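Local structure of putative peptide ABC-transport system periplasmic peptide-binding protein (Campylobacter jejuni, 4OEV) at residues L351-E354 with F355-G359. The protein binds nickel outside the cytoplasm for uptake by an ABC-type importer and may be related to peptide carriers. Sequence-based numbering, arbitrary orientation.
Sequences LQSE and FRKIG
Phe355 and Leu351 meet one turn apart near the C-terminal end of helix 342-357, through backbone and side chain alike. Phe355 N donates to Leu351 O at 2.8 Å. The next two bonds follow the same i to i-4 pattern but lengthen: Arg356 N reaches Gln352 O at 3.0 Å, and Lys357 N reaches Ser353 O at 3.2 Å. Lys357 N also leans weakly on Glu354 O, so its one N-H is shared as the helix runs out. Gly359, with positive phi, then ends the helix as the C-prime residue of a Schellman motif, in which Val360 N bonds to Phe355 O and Gly359 N to Arg356 O.

On the buried side, the Phe355 ring lies back along the helix, its CG beside the backbone N (chi1 -64°). One face comes over Leu351 O, which sits 3.1 Å from the ring plane and toward the rim, while Phe355 CE2 touches Leu351 CB at 4.0 Å. Leu262 of helix 256-265 and Ile455 of strand 454-467 also pack on this ring.

The charged pair is Glu354 and Lys357, side by side and pointing the same way. Glu354 bends at chi2 (-61°), bringing Glu354 OE1 within 3.2 Å of Lys357 NZ in a salt bridge whose hydrogen bond is weak; Lys357 arrives with its chain extended beyond CG. The other carboxylate oxygen, OE2, accepts from the backbone N of Asp267.

This helix is the crossover of the beta-alpha-beta unit formed with strands 329-338 and 361-367. In its last turns and the residues just after, Leu351, Phe355 and Ile358 are buried, and so is the Glu354 carboxylate, while Lys357 lies at the exposed side. The Asp267 N-H at OE2 and the lysine at OE1 would together probably favour the ionised form of that buried carboxylate.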
loop_
_atom_site.group_PDB
_atom_site.type_symbol
_atom_site.label_atom_id
_atom_site.label_comp_id
_atom_site.label_asym_id
_atom_site.label_seq_id
_atom_site.Cartn_x
_atom_site.Cartn_y
_atom_site.Cartn_z
ATOM N N LEU A 351 -17.333 -15.359 -0.829
ATOM C CA LEU A 351 -16.589 -16.363 -0.054
ATOM C C LEU A 351 -17.537 -17.199 0.834
ATOM O O LEU A 351 -17.461 -18.428 0.847
ATOM C CB LEU A 351 -15.517 -15.692 0.812
ATOM C CG LEU A 351 -14.410 -14.998 0.046
ATOM C CD1 LEU A 351 -13.439 -14.338 1.048
ATOM C CD2 LEU A 351 -13.643 -15.947 -0.874
ATOM N N GLN A 352 -18.450 -16.521 1.536
ATOM C CA GLN A 352 -19.412 -17.191 2.405
ATOM C C GLN A 352 -20.247 -18.197 1.611
ATOM O O GLN A 352 -20.470 -19.301 2.047
ATOM C CB GLN A 352 -20.313 -16.173 3.100
ATOM C CG GLN A 352 -21.456 -16.814 3.947
ATOM C CD GLN A 352 -22.415 -15.749 4.455
ATOM O OE1 GLN A 352 -22.922 -14.931 3.666
ATOM N NE2 GLN A 352 -22.645 -15.723 5.762
ATOM N N SER A 353 -20.653 -17.801 0.412
ATOM C CA SER A 353 -21.358 -18.662 -0.512
ATOM C C SER A 353 -20.529 -19.874 -0.957
ATOM O O SER A 353 -21.022 -21.015 -0.945
ATOM C CB SER A 353 -21.780 -17.853 -1.766
ATOM O OG SER A 353 -22.245 -18.811 -2.700
ATOM N N GLU A 354 -19.277 -19.627 -1.346
ATOM C CA GLU A 354 -18.338 -20.670 -1.791
ATOM C C GLU A 354 -18.077 -21.688 -0.680
ATOM O O GLU A 354 -18.070 -22.911 -0.916
ATOM C CB GLU A 354 -16.993 -20.016 -2.245
ATOM C CG GLU A 354 -17.110 -19.193 -3.543
ATOM C CD GLU A 354 -17.550 -20.048 -4.742
ATOM O OE1 GLU A 354 -18.735 -20.433 -4.819
ATOM O OE2 GLU A 354 -16.717 -20.346 -5.618
ATOM N N PHE A 355 -17.922 -21.183 0.543
ATOM C CA PHE A 355 -17.630 -22.071 1.666
ATOM C C PHE A 355 -18.846 -22.902 2.030
ATOM O O PHE A 355 -18.734 -24.059 2.447
ATOM C CB PHE A 355 -17.206 -21.283 2.859
ATOM C CG PHE A 355 -15.898 -20.512 2.654
ATOM C CD1 PHE A 355 -14.979 -20.880 1.677
ATOM C CD2 PHE A 355 -15.639 -19.418 3.424
ATOM C CE1 PHE A 355 -13.767 -20.164 1.528
ATOM C CE2 PHE A 355 -14.420 -18.672 3.274
ATOM C CZ PHE A 355 -13.513 -19.063 2.315
ATOM N N ARG A 356 -20.003 -22.267 1.962
ATOM C CA ARG A 356 -21.254 -22.958 2.290
ATOM C C ARG A 356 -21.429 -24.174 1.408
ATOM O O ARG A 356 -21.931 -25.226 1.860
ATOM C CB ARG A 356 -22.443 -22.012 2.142
ATOM C CG ARG A 356 -23.775 -22.712 2.366
ATOM C CD ARG A 356 -24.962 -21.786 2.413
ATOM N NE ARG A 356 -26.139 -22.479 1.849
ATOM C CZ ARG A 356 -26.920 -23.322 2.537
ATOM N NH1 ARG A 356 -27.967 -23.915 1.947
ATOM N NH2 ARG A 356 -26.638 -23.619 3.811
ATOM N N LYS A 357 -20.984 -24.064 0.157
ATOM C CA LYS A 357 -21.117 -25.172 -0.781
ATOM C C LYS A 357 -20.365 -26.445 -0.335
ATOM O O LYS A 357 -20.778 -27.529 -0.676
ATOM C CB LYS A 357 -20.622 -24.776 -2.171
ATOM C CG LYS A 357 -21.508 -23.796 -2.910
ATOM C CD LYS A 357 -21.018 -23.614 -4.329
ATOM C CE LYS A 357 -21.541 -22.316 -4.899
ATOM N NZ LYS A 357 -21.079 -22.081 -6.286
ATOM N N ILE A 358 -19.275 -26.303 0.405
ATOM C CA ILE A 358 -18.515 -27.459 0.870
ATOM C C ILE A 358 -18.736 -27.742 2.360
ATOM O O ILE A 358 -17.928 -28.419 2.977
ATOM C CB ILE A 358 -16.975 -27.279 0.657
ATOM C CG1 ILE A 358 -16.486 -26.046 1.405
ATOM C CG2 ILE A 358 -16.621 -27.199 -0.828
ATOM C CD1 ILE A 358 -14.944 -25.975 1.628
ATOM N N GLY A 359 -19.810 -27.215 2.948
ATOM C CA GLY A 359 -20.121 -27.521 4.337
ATOM C C GLY A 359 -19.320 -26.737 5.373
ATOM O O GLY A 359 -19.201 -27.157 6.522
#